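Side-chain contacts in succinylglutamate desuccinylase/aspartoacylase (Shewanella frigidimarina, PDB 3LWU), which binds a zinc ion and is probably a metal-dependent hydrolase of the succinylglutamate desuccinylase/aspartoacylase family: residues A[133-138]-A[242-247]; A[204-209]-A[237-242]; A[152-157]-A[181-186]. All blocks are in the same frame, centred on the assembly; numbering follows the deposited sequence.

Interaction 1: residues A[133-138]-A[242-247]; sequences NWYAEH and TEYATS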
loop_
_atom_site.group_PDB
_atom_site.type_symbol
_atom_site.label_atom_id
_atom_site.label_comp_id
_atom_site.label_asym_id
_atom_site.label_seq_id
_atom_site.Cartn_x
_atom_site.Cartn_y
_atom_site.Cartn_z
ATOM N N ASN A 133 15.139 -21.333 -39.307
ATOM C CA ASN A 133 15.803 -20.352 -40.150
ATOM C C ASN A 133 17.185 -19.960 -39.634
ATOM O O ASN A 133 18.160 -19.933 -40.403
ATOM C CB ASN A 133 14.937 -19.098 -40.252
ATOM C CG ASN A 133 15.404 -18.171 -41.344
ATOM O OD1 ASN A 133 15.043 -18.349 -42.505
ATOM N ND2 ASN A 133 16.229 -17.185 -40.985
ATOM N N TRP A 134 17.263 -19.657 -38.334
ATOM C CA TRP A 134 18.506 -19.206 -37.738
ATOM C C TRP A 134 19.572 -20.286 -37.912
ATOM O O TRP A 134 20.726 -19.992 -38.306
ATOM C CB TRP A 134 18.338 -18.810 -36.236
ATOM C CG TRP A 134 19.594 -18.137 -35.730
ATOM C CD1 TRP A 134 19.855 -16.792 -35.708
ATOM C CD2 TRP A 134 20.790 -18.780 -35.241
ATOM N NE1 TRP A 134 21.122 -16.562 -35.216
ATOM C CE2 TRP A 134 21.714 -17.762 -34.926
ATOM C CE3 TRP A 134 21.154 -20.113 -35.011
ATOM C CZ2 TRP A 134 22.980 -18.038 -34.431
ATOM C CZ3 TRP A 134 22.420 -20.383 -34.506
ATOM C CH2 TRP A 134 23.315 -19.353 -34.229
ATOM N N TYR A 135 19.161 -21.533 -37.648
ATOM C CA TYR A 135 20.041 -22.718 -37.734
ATOM C C TYR A 135 20.529 -22.966 -39.155
ATOM O O TYR A 135 21.694 -23.321 -39.343
ATOM C CB TYR A 135 19.333 -23.978 -37.198
ATOM C CG TYR A 135 20.174 -25.267 -37.220
ATOM C CD1 TYR A 135 20.984 -25.614 -36.139
ATOM C CD2 TYR A 135 20.133 -26.144 -38.316
ATOM C CE1 TYR A 135 21.757 -26.784 -36.141
ATOM C CE2 TYR A 135 20.898 -27.328 -38.336
ATOM C CZ TYR A 135 21.710 -27.636 -37.238
ATOM O OH TYR A 135 22.460 -28.790 -37.225
ATOM N N ALA A 136 19.626 -22.806 -40.133
ATOM C CA ALA A 136 19.973 -22.920 -41.550
ATOM C C ALA A 136 21.062 -21.920 -41.945
ATOM O O ALA A 136 21.982 -22.276 -42.676
ATOM C CB ALA A 136 18.708 -22.768 -42.447
ATOM N N GLU A 137 20.989 -20.697 -41.411
ATOM C CA GLU A 137 21.983 -19.647 -41.717
ATOM C C GLU A 137 23.332 -19.834 -41.011
ATOM O O GLU A 137 24.320 -19.182 -41.356
ATOM C CB GLU A 137 21.422 -18.257 -41.364
ATOM C CG GLU A 137 20.781 -17.530 -42.551
ATOM C CD GLU A 137 19.693 -16.551 -42.132
ATOM O OE1 GLU A 137 19.937 -15.728 -41.210
ATOM O OE2 GLU A 137 18.589 -16.615 -42.730
ATOM N N HIS A 138 23.376 -20.698 -40.004
ATOM C CA HIS A 138 24.588 -20.836 -39.184
ATOM C C HIS A 138 25.083 -22.285 -38.981
ATOM O O HIS A 138 26.054 -22.493 -38.269
ATOM C CB HIS A 138 24.373 -20.169 -37.825
ATOM C CG HIS A 138 24.039 -18.704 -37.886
ATOM N ND1 HIS A 138 22.743 -18.239 -37.951
ATOM C CD2 HIS A 138 24.830 -17.605 -37.832
ATOM C CE1 HIS A 138 22.749 -16.918 -37.944
ATOM N NE2 HIS A 138 24.001 -16.508 -37.875
ATOM N N THR A 242 19.151 -26.795 -29.091
ATOM C CA THR A 242 19.671 -28.149 -28.942
ATOM C C THR A 242 18.695 -29.241 -29.449
ATOM O O THR A 242 19.113 -30.129 -30.201
ATOM C CB THR A 242 20.042 -28.454 -27.469
ATOM O OG1 THR A 242 20.884 -27.416 -26.951
ATOM C CG2 THR A 242 20.752 -29.806 -27.368
ATOM N N GLU A 243 17.433 -29.199 -29.008
ATOM C CA GLU A 243 16.427 -30.160 -29.484
ATOM C C GLU A 243 16.317 -30.057 -30.997
ATOM O O GLU A 243 16.285 -31.096 -31.701
ATOM C CB GLU A 243 15.049 -29.940 -28.839
ATOM C CG GLU A 243 14.980 -30.355 -27.361
ATOM C CD GLU A 243 13.786 -29.755 -26.623
ATOM O OE1 GLU A 243 12.785 -29.406 -27.283
ATOM O OE2 GLU A 243 13.847 -29.611 -25.374
ATOM N N TYR A 244 16.298 -28.830 -31.524
ATOM C CA TYR A 244 16.266 -28.693 -32.979
ATOM C C TYR A 244 17.502 -29.305 -33.629
ATOM O O TYR A 244 17.357 -30.134 -34.526
ATOM C CB TYR A 244 16.049 -27.258 -33.478
ATOM C CG TYR A 244 15.912 -27.239 -35.001
ATOM C CD1 TYR A 244 14.704 -27.596 -35.621
ATOM C CD2 TYR A 244 16.993 -26.901 -35.813
ATOM C CE1 TYR A 244 14.582 -27.619 -37.040
ATOM C CE2 TYR A 244 16.886 -26.911 -37.196
ATOM C CZ TYR A 244 15.683 -27.268 -37.808
ATOM O OH TYR A 244 15.617 -27.259 -39.188
ATOM N N ALA A 245 18.698 -28.938 -33.191
ATOM C CA ALA A 245 19.921 -29.509 -33.798
ATOM C C ALA A 245 19.917 -31.045 -33.767
ATOM O O ALA A 245 20.211 -31.686 -34.782
ATOM C CB ALA A 245 21.169 -28.977 -33.147
ATOM N N THR A 246 19.555 -31.623 -32.618
ATOM C CA THR A 246 19.378 -33.081 -32.477
ATOM C C THR A 246 18.410 -33.664 -33.539
ATOM O O THR A 246 18.639 -34.767 -34.040
ATOM C CB THR A 246 18.919 -33.486 -31.033
ATOM O OG1 THR A 246 19.982 -33.232 -30.106
ATOM C CG2 THR A 246 18.544 -34.971 -30.945
ATOM N N SER A 247 17.362 -32.914 -33.903
ATOM C CA SER A 247 16.439 -33.349 -34.975
ATOM C C SER A 247 17.065 -33.282 -36.373
ATOM O O SER A 247 16.500 -33.829 -37.329
ATOM C CB SER A 247 15.113 -32.569 -34.933
ATOM O OG SER A 247 15.216 -31.294 -35.555
#
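Tyr244, whose ring packs against Tyr135, has a carbonyl oxygen gripped twice by one residue: Ser247 OG binds Tyr244 O at 2.6 Å, in the carbonyl plane and on a lone pair, and Ser247 N adds a weak bond to the same oxygen. The setting is helix-on-helix packing in the catalytic domain, the short helix 131-138 lying against the C-terminal end of helix 230-247, and it illustrates how a T-shaped aromatic pair can join two helices. Tyr244 offers the edge and Tyr135 the face, with ring centroids 5.3 Å apart and planes at 76°. The leading atom is Tyr244 CE2, 3.5 Å from Tyr135 CD2, while its neighbour Tyr244 CD2 stands 3.8 Å from Tyr135 CG. In Tyr135, CB already points at the other helix, and CG, anti to the backbone N (chi1 -179°), carries the ring on in that direction; Arg250 also touches it. Tyr244 packs further on Ile131 and Gln132, one turn earlier in the partner helix. Helix 131-138 is secured on its own account by His138 ND1, which bonds Trp134 O at 2.7 Å and nearly straight (168°), the imidazole and the indole lying over each other's faces. Farther round its ring, Tyr135 CE1 rests 3.8 Å from the methyl carbon Ala245 CB.

Interaction 2: residues A[204-209]-A[237-242]; sequences PEYDID and PWWQLT
Trp239 meets Tyr206, Glu205 and Pro204 with one indole, and the arrangement is a T-shaped aromatic pair between helix 230-247 and the turn, partly 3-10, that follows strand 196-204. From CB, which points toward that turn, the side chain leaves with CG swung roughly opposite the backbone N (chi1 -154°), and the benzo side of the indole, with CG, does the touching. CG comes first, 4.1 Å from Tyr206 CD2. At the ring fusion the approach tightens: Trp239 CD2 is 3.6 Å and Trp239 CE2 3.7 Å from the same Tyr206 CD2, which sits over the indole face. Trp239 CE3 meets both Tyr206 CD2 and Tyr206 CE2, the latter at 3.8 Å, and Trp239 CZ2 lies 3.9 Å from Tyr206 CD2. The tyrosine thus brings its edge to the tryptophan face, planes at 71° and centroid 4.9 Å from that of the six-membered ring. Its far end is held separately, Tyr206 OH hydrogen-bonding Val256 O, while Phe235 packs on both Tyr206 and Pro204. With a serine in place of Trp239, the edge of Tyr206 would probably lose its aromatic face, and a gap would be likely to open beside Pro204 and Glu205. The outermost carbons show why: Trp239 CZ3 lies 3.9 Å from Pro204 CB, and Trp239 CH2, presenting the edge of the indole near its plane, lies 3.7 Å from Glu205 CB.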
loop_
_atom_site.group_PDB
_atom_site.type_symbol
_atom_site.label_atom_id
_atom_site.label_comp_id
_atom_site.label_asym_id
_atom_site.label_seq_id
_atom_site.Cartn_x
_atom_site.Cartn_y
_atom_site.Cartn_z
ATOM N N PRO A 204 15.914 -27.149 -14.520
ATOM C CA PRO A 204 15.375 -27.819 -15.703
ATOM C C PRO A 204 15.712 -29.308 -15.817
ATOM O O PRO A 204 16.748 -29.787 -15.332
ATOM C CB PRO A 204 15.999 -27.044 -16.866
ATOM C CG PRO A 204 17.141 -26.295 -16.282
ATOM C CD PRO A 204 16.773 -26.007 -14.881
ATOM N N GLU A 205 14.798 -30.017 -16.475
ATOM C CA GLU A 205 14.846 -31.459 -16.651
ATOM C C GLU A 205 16.210 -31.898 -17.174
ATOM O O GLU A 205 16.800 -32.865 -16.658
ATOM C CB GLU A 205 13.740 -31.874 -17.654
ATOM C CG GLU A 205 12.850 -33.101 -17.316
ATOM C CD GLU A 205 11.404 -32.991 -17.930
ATOM O OE1 GLU A 205 10.473 -32.314 -17.367
ATOM O OE2 GLU A 205 11.222 -33.599 -19.006
ATOM N N TYR A 206 16.711 -31.189 -18.189
ATOM C CA TYR A 206 17.966 -31.581 -18.826
ATOM C C TYR A 206 19.179 -31.489 -17.909
ATOM O O TYR A 206 20.217 -32.030 -18.237
ATOM C CB TYR A 206 18.241 -30.797 -20.131
ATOM C CG TYR A 206 18.657 -29.348 -19.935
ATOM C CD1 TYR A 206 20.004 -28.992 -19.700
ATOM C CD2 TYR A 206 17.705 -28.309 -19.997
ATOM C CE1 TYR A 206 20.371 -27.607 -19.513
ATOM C CE2 TYR A 206 18.055 -26.958 -19.847
ATOM C CZ TYR A 206 19.367 -26.598 -19.599
ATOM O OH TYR A 206 19.660 -25.253 -19.423
ATOM N N ASP A 207 19.053 -30.827 -16.770
ATOM C CA ASP A 207 20.198 -30.526 -15.911
ATOM C C ASP A 207 20.000 -31.039 -14.498
ATOM O O ASP A 207 20.595 -30.542 -13.562
ATOM C CB ASP A 207 20.427 -29.020 -15.885
ATOM C CG ASP A 207 21.903 -28.645 -15.956
ATOM O OD1 ASP A 207 22.813 -29.532 -15.813
ATOM O OD2 ASP A 207 22.161 -27.444 -16.181
ATOM N N ILE A 208 19.189 -32.078 -14.355
ATOM C CA ILE A 208 18.857 -32.606 -13.048
ATOM C C ILE A 208 20.115 -33.070 -12.313
ATOM O O ILE A 208 20.207 -32.951 -11.095
ATOM C CB ILE A 208 17.779 -33.731 -13.164
ATOM C CG1 ILE A 208 17.182 -34.041 -11.788
ATOM C CG2 ILE A 208 18.343 -34.998 -13.849
ATOM C CD1 ILE A 208 16.623 -32.755 -11.018
ATOM N N ASP A 209 21.094 -33.543 -13.077
ATOM C CA ASP A 209 22.434 -33.922 -12.588
ATOM C C ASP A 209 23.063 -32.854 -11.696
ATOM O O ASP A 209 23.764 -33.136 -10.708
ATOM C CB ASP A 209 23.358 -34.139 -13.802
ATOM C CG ASP A 209 24.793 -34.448 -13.416
ATOM O OD1 ASP A 209 25.055 -35.628 -13.099
ATOM O OD2 ASP A 209 25.655 -33.533 -13.443
ATOM N N PRO A 237 15.908 -20.639 -24.966
ATOM C CA PRO A 237 16.429 -20.554 -26.336
ATOM C C PRO A 237 17.489 -21.583 -26.597
ATOM O O PRO A 237 17.541 -22.143 -27.721
ATOM C CB PRO A 237 17.036 -19.149 -26.399
ATOM C CG PRO A 237 16.413 -18.405 -25.261
ATOM C CD PRO A 237 16.216 -19.429 -24.200
ATOM N N TRP A 238 18.339 -21.853 -25.592
ATOM C CA TRP A 238 19.374 -22.864 -25.772
ATOM C C TRP A 238 18.796 -24.272 -25.838
ATOM O O TRP A 238 19.267 -25.077 -26.626
ATOM C CB TRP A 238 20.467 -22.773 -24.712
ATOM C CG TRP A 238 21.257 -21.502 -24.781
ATOM C CD1 TRP A 238 21.050 -20.392 -24.043
ATOM C CD2 TRP A 238 22.365 -21.224 -25.619
ATOM N NE1 TRP A 238 21.950 -19.424 -24.373
ATOM C CE2 TRP A 238 22.773 -19.916 -25.348
ATOM C CE3 TRP A 238 23.058 -21.959 -26.579
ATOM C CZ2 TRP A 238 23.849 -19.318 -25.990
ATOM C CZ3 TRP A 238 24.123 -21.358 -27.224
ATOM C CH2 TRP A 238 24.509 -20.054 -26.914
ATOM N N TRP A 239 17.771 -24.552 -25.025
ATOM C CA TRP A 239 17.076 -25.858 -25.033
ATOM C C TRP A 239 16.460 -26.078 -26.403
ATOM O O TRP A 239 16.631 -27.144 -27.012
ATOM C CB TRP A 239 15.984 -25.911 -23.940
ATOM C CG TRP A 239 15.656 -27.324 -23.459
ATOM C CD1 TRP A 239 15.936 -28.509 -24.114
ATOM C CD2 TRP A 239 14.997 -27.699 -22.222
ATOM N NE1 TRP A 239 15.486 -29.576 -23.371
ATOM C CE2 TRP A 239 14.906 -29.117 -22.211
ATOM C CE3 TRP A 239 14.451 -26.974 -21.139
ATOM C CZ2 TRP A 239 14.323 -29.833 -21.134
ATOM C CZ3 TRP A 239 13.855 -27.693 -20.076
ATOM C CH2 TRP A 239 13.807 -29.107 -20.090
ATOM N N GLN A 240 15.785 -25.044 -26.909
ATOM C CA GLN A 240 15.170 -25.083 -28.242
ATOM C C GLN A 240 16.202 -25.383 -29.313
ATOM O O GLN A 240 15.969 -26.255 -30.152
ATOM C CB GLN A 240 14.484 -23.762 -28.604
ATOM C CG GLN A 240 13.179 -23.473 -27.905
ATOM C CD GLN A 240 12.898 -21.950 -27.857
ATOM O OE1 GLN A 240 13.327 -21.197 -28.764
ATOM N NE2 GLN A 240 12.219 -21.487 -26.782
ATOM N N LEU A 241 17.329 -24.666 -29.283
ATOM C CA LEU A 241 18.382 -24.842 -30.295
ATOM C C LEU A 241 18.879 -26.277 -30.277
ATOM O O LEU A 241 18.992 -26.910 -31.315
ATOM C CB LEU A 241 19.547 -23.889 -30.069
ATOM C CG LEU A 241 20.792 -24.046 -30.942
ATOM C CD1 LEU A 241 20.488 -23.892 -32.419
ATOM C CD2 LEU A 241 21.829 -23.022 -30.532
ATOM N N THR A 242 19.151 -26.795 -29.091
ATOM C CA THR A 242 19.671 -28.149 -28.942
ATOM C C THR A 242 18.695 -29.241 -29.449
ATOM O O THR A 242 19.113 -30.129 -30.201
ATOM C CB THR A 242 20.042 -28.454 -27.469
ATOM O OG1 THR A 242 20.884 -27.416 -26.951
ATOM C CG2 THR A 242 20.752 -29.806 -27.368
#

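Interaction 3: residues A[152-157]-A[181-186]; sequences SMLVET and MAHQAD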
loop_
_atom_site.group_PDB
_atom_site.type_symbol
_atom_site.label_atom_id
_atom_site.label_comp_id
_atom_site.label_asym_id
_atom_site.label_seq_id
_atom_site.Cartn_x
_atom_site.Cartn_y
_atom_site.Cartn_z
ATOM N N SER A 152 25.657 -13.953 -29.125
ATOM C CA SER A 152 25.638 -12.555 -29.610
ATOM C C SER A 152 24.246 -12.100 -29.990
ATOM O O SER A 152 23.893 -10.955 -29.727
ATOM C CB SER A 152 26.509 -12.346 -30.830
ATOM O OG SER A 152 27.799 -12.826 -30.554
HETATM N N MSE A 153 23.482 -12.988 -30.626
HETATM C CA MSE A 153 22.135 -12.663 -31.065
HETATM C C MSE A 153 21.225 -12.470 -29.870
HETATM O O MSE A 153 20.449 -11.510 -29.850
HETATM C CB MSE A 153 21.559 -13.738 -31.986
HETATM C CG MSE A 153 20.111 -13.462 -32.396
HETATM SE SE MSE A 153 18.807 -14.303 -31.253
HETATM C CE MSE A 153 19.293 -16.188 -31.604
ATOM N N LEU A 154 21.310 -13.373 -28.881
ATOM C CA LEU A 154 20.498 -13.240 -27.664
ATOM C C LEU A 154 20.806 -11.921 -26.929
ATOM O O LEU A 154 19.865 -11.237 -26.519
ATOM C CB LEU A 154 20.622 -14.456 -26.711
ATOM C CG LEU A 154 20.136 -15.831 -27.243
ATOM C CD1 LEU A 154 20.502 -16.981 -26.323
ATOM C CD2 LEU A 154 18.629 -15.867 -27.523
ATOM N N VAL A 155 22.081 -11.549 -26.799
ATOM C CA VAL A 155 22.431 -10.274 -26.183
ATOM C C VAL A 155 21.883 -9.075 -26.990
ATOM O O VAL A 155 21.197 -8.238 -26.451
ATOM C CB VAL A 155 23.950 -10.151 -25.907
ATOM C CG1 VAL A 155 24.288 -8.818 -25.221
ATOM C CG2 VAL A 155 24.431 -11.319 -25.030
ATOM N N GLU A 156 22.095 -9.032 -28.297
ATOM C CA GLU A 156 21.686 -7.859 -29.104
ATOM C C GLU A 156 20.180 -7.629 -29.165
ATOM O O GLU A 156 19.725 -6.475 -29.108
ATOM C CB GLU A 156 22.248 -7.952 -30.531
ATOM C CG GLU A 156 23.783 -7.850 -30.525
ATOM C CD GLU A 156 24.483 -8.262 -31.813
ATOM O OE1 GLU A 156 23.809 -8.439 -32.876
ATOM O OE2 GLU A 156 25.736 -8.398 -31.744
ATOM N N THR A 157 19.419 -8.714 -29.319
ATOM C CA THR A 157 17.969 -8.611 -29.468
ATOM C C THR A 157 17.349 -8.199 -28.135
ATOM O O THR A 157 16.319 -7.515 -28.075
ATOM C CB THR A 157 17.335 -9.935 -29.944
ATOM O OG1 THR A 157 17.759 -10.986 -29.076
ATOM C CG2 THR A 157 17.722 -10.266 -31.418
HETATM N N MSE A 181 22.949 -9.159 -19.355
HETATM C CA MSE A 181 24.134 -9.696 -18.665
HETATM C C MSE A 181 24.068 -11.226 -18.512
HETATM O O MSE A 181 25.066 -11.918 -18.750
HETATM C CB MSE A 181 24.312 -9.045 -17.302
HETATM C CG MSE A 181 24.764 -7.606 -17.359
HETATM SE SE MSE A 181 24.992 -6.866 -15.537
HETATM C CE MSE A 181 23.105 -6.836 -15.056
ATOM N N ALA A 182 22.902 -11.756 -18.140
ATOM C CA ALA A 182 22.748 -13.202 -17.918
ATOM C C ALA A 182 23.065 -13.990 -19.189
ATOM O O ALA A 182 23.679 -15.065 -19.146
ATOM C CB ALA A 182 21.326 -13.533 -17.415
ATOM N N HIS A 183 22.675 -13.436 -20.332
ATOM C CA HIS A 183 22.894 -14.092 -21.627
ATOM C C HIS A 183 24.387 -14.288 -21.972
ATOM O O HIS A 183 24.711 -15.156 -22.759
ATOM C CB HIS A 183 22.198 -13.326 -22.759
ATOM C CG HIS A 183 20.749 -13.667 -22.938
ATOM N ND1 HIS A 183 20.271 -14.958 -22.907
ATOM C CD2 HIS A 183 19.668 -12.874 -23.180
ATOM C CE1 HIS A 183 18.959 -14.946 -23.096
ATOM N NE2 HIS A 183 18.570 -13.695 -23.284
ATOM N N GLN A 184 25.262 -13.468 -21.391
ATOM C CA GLN A 184 26.674 -13.532 -21.635
ATOM C C GLN A 184 27.296 -14.729 -20.949
ATOM O O GLN A 184 28.380 -15.115 -21.339
ATOM C CB GLN A 184 27.403 -12.270 -21.117
ATOM C CG GLN A 184 27.170 -10.963 -21.915
ATOM C CD GLN A 184 27.824 -10.980 -23.312
ATOM O OE1 GLN A 184 28.439 -11.979 -23.746
ATOM N NE2 GLN A 184 27.682 -9.866 -24.024
ATOM N N ALA A 185 26.630 -15.299 -19.942
ATOM C CA ALA A 185 27.217 -16.331 -19.086
ATOM C C ALA A 185 26.856 -17.772 -19.508
ATOM O O ALA A 185 25.829 -18.006 -20.128
ATOM C CB ALA A 185 26.826 -16.105 -17.664
ATOM N N ASP A 186 27.690 -18.731 -19.132
ATOM C CA ASP A 186 27.406 -20.153 -19.392
ATOM C C ASP A 186 26.502 -20.761 -18.319
ATOM O O ASP A 186 25.839 -21.795 -18.537
ATOM C CB ASP A 186 28.716 -20.945 -19.433
ATOM C CG ASP A 186 29.606 -20.526 -20.585
ATOM O OD1 ASP A 186 29.209 -20.772 -21.742
ATOM O OD2 ASP A 186 30.691 -19.942 -20.350
#
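His183 turns its imidazole about chi2 (-44°) to present a ring face to Leu154 CB; Leu154 keeps CG beside its backbone N, which brings CD1 near His183 ND1; and in Gln184 the bend at chi2 (-70°) brings the amide back toward Val155. The contact joins helix 143-160 to the type I turn, Ala182 to Ala185, that leads from helix 170-182 toward strand 187-194. The central element is a CH-pi contact: Leu154 CB stands 3.8 Å from the centroid of the His183 ring and only 6° off its normal. Leu154 CD1 reaches past one side of the ring, 4.0 Å from His183 ND1, the leucine standing roughly perpendicular to the histidine side chain. Alongside, Val155 CG2 comes within 3.8 Å of His183 CB, the two side chains passing head to tail. The amide of Gln184 lies across the valine fork, its NE2 3.7 Å from both Val155 CG1 and Val155 CG2. Outside the two segments, His183 NE2 is hydrogen-bonded to Gln179, which should help fix the rotation of the imidazole, and Arg151, on the same helix as Leu154, bonds the carbonyl oxygens of His183 and Ala185. The chemistry implies a division of labour: carbon surfaces, a ring face and an amide supply the fit between the segments, whereas directional polar bonds from Arg151 probably steady the turn.

In the fold
From the N terminus, helix 131-138 comes first and waits longest for its partner: interaction 1 closes only when the end of helix 230-247 arrives, and the other two contacts lie within its span. Interaction 3 closes earlier, bringing the turn after helix 170-182 back to helix 143-160. Interaction 2 follows in series, tying the turn after strand 196-204 to the middle of helix 230-247 and sharing Thr242 with interaction 1. None cross. Helix 230-247 links all three: Leu241 touches Tyr135, while Pro237 and Trp238 touch Leu154. Trp134 also reaches Met153, a selenomethionine, so three helices and two turns, one after helix 170-182 and one after strand 196-204, pack together.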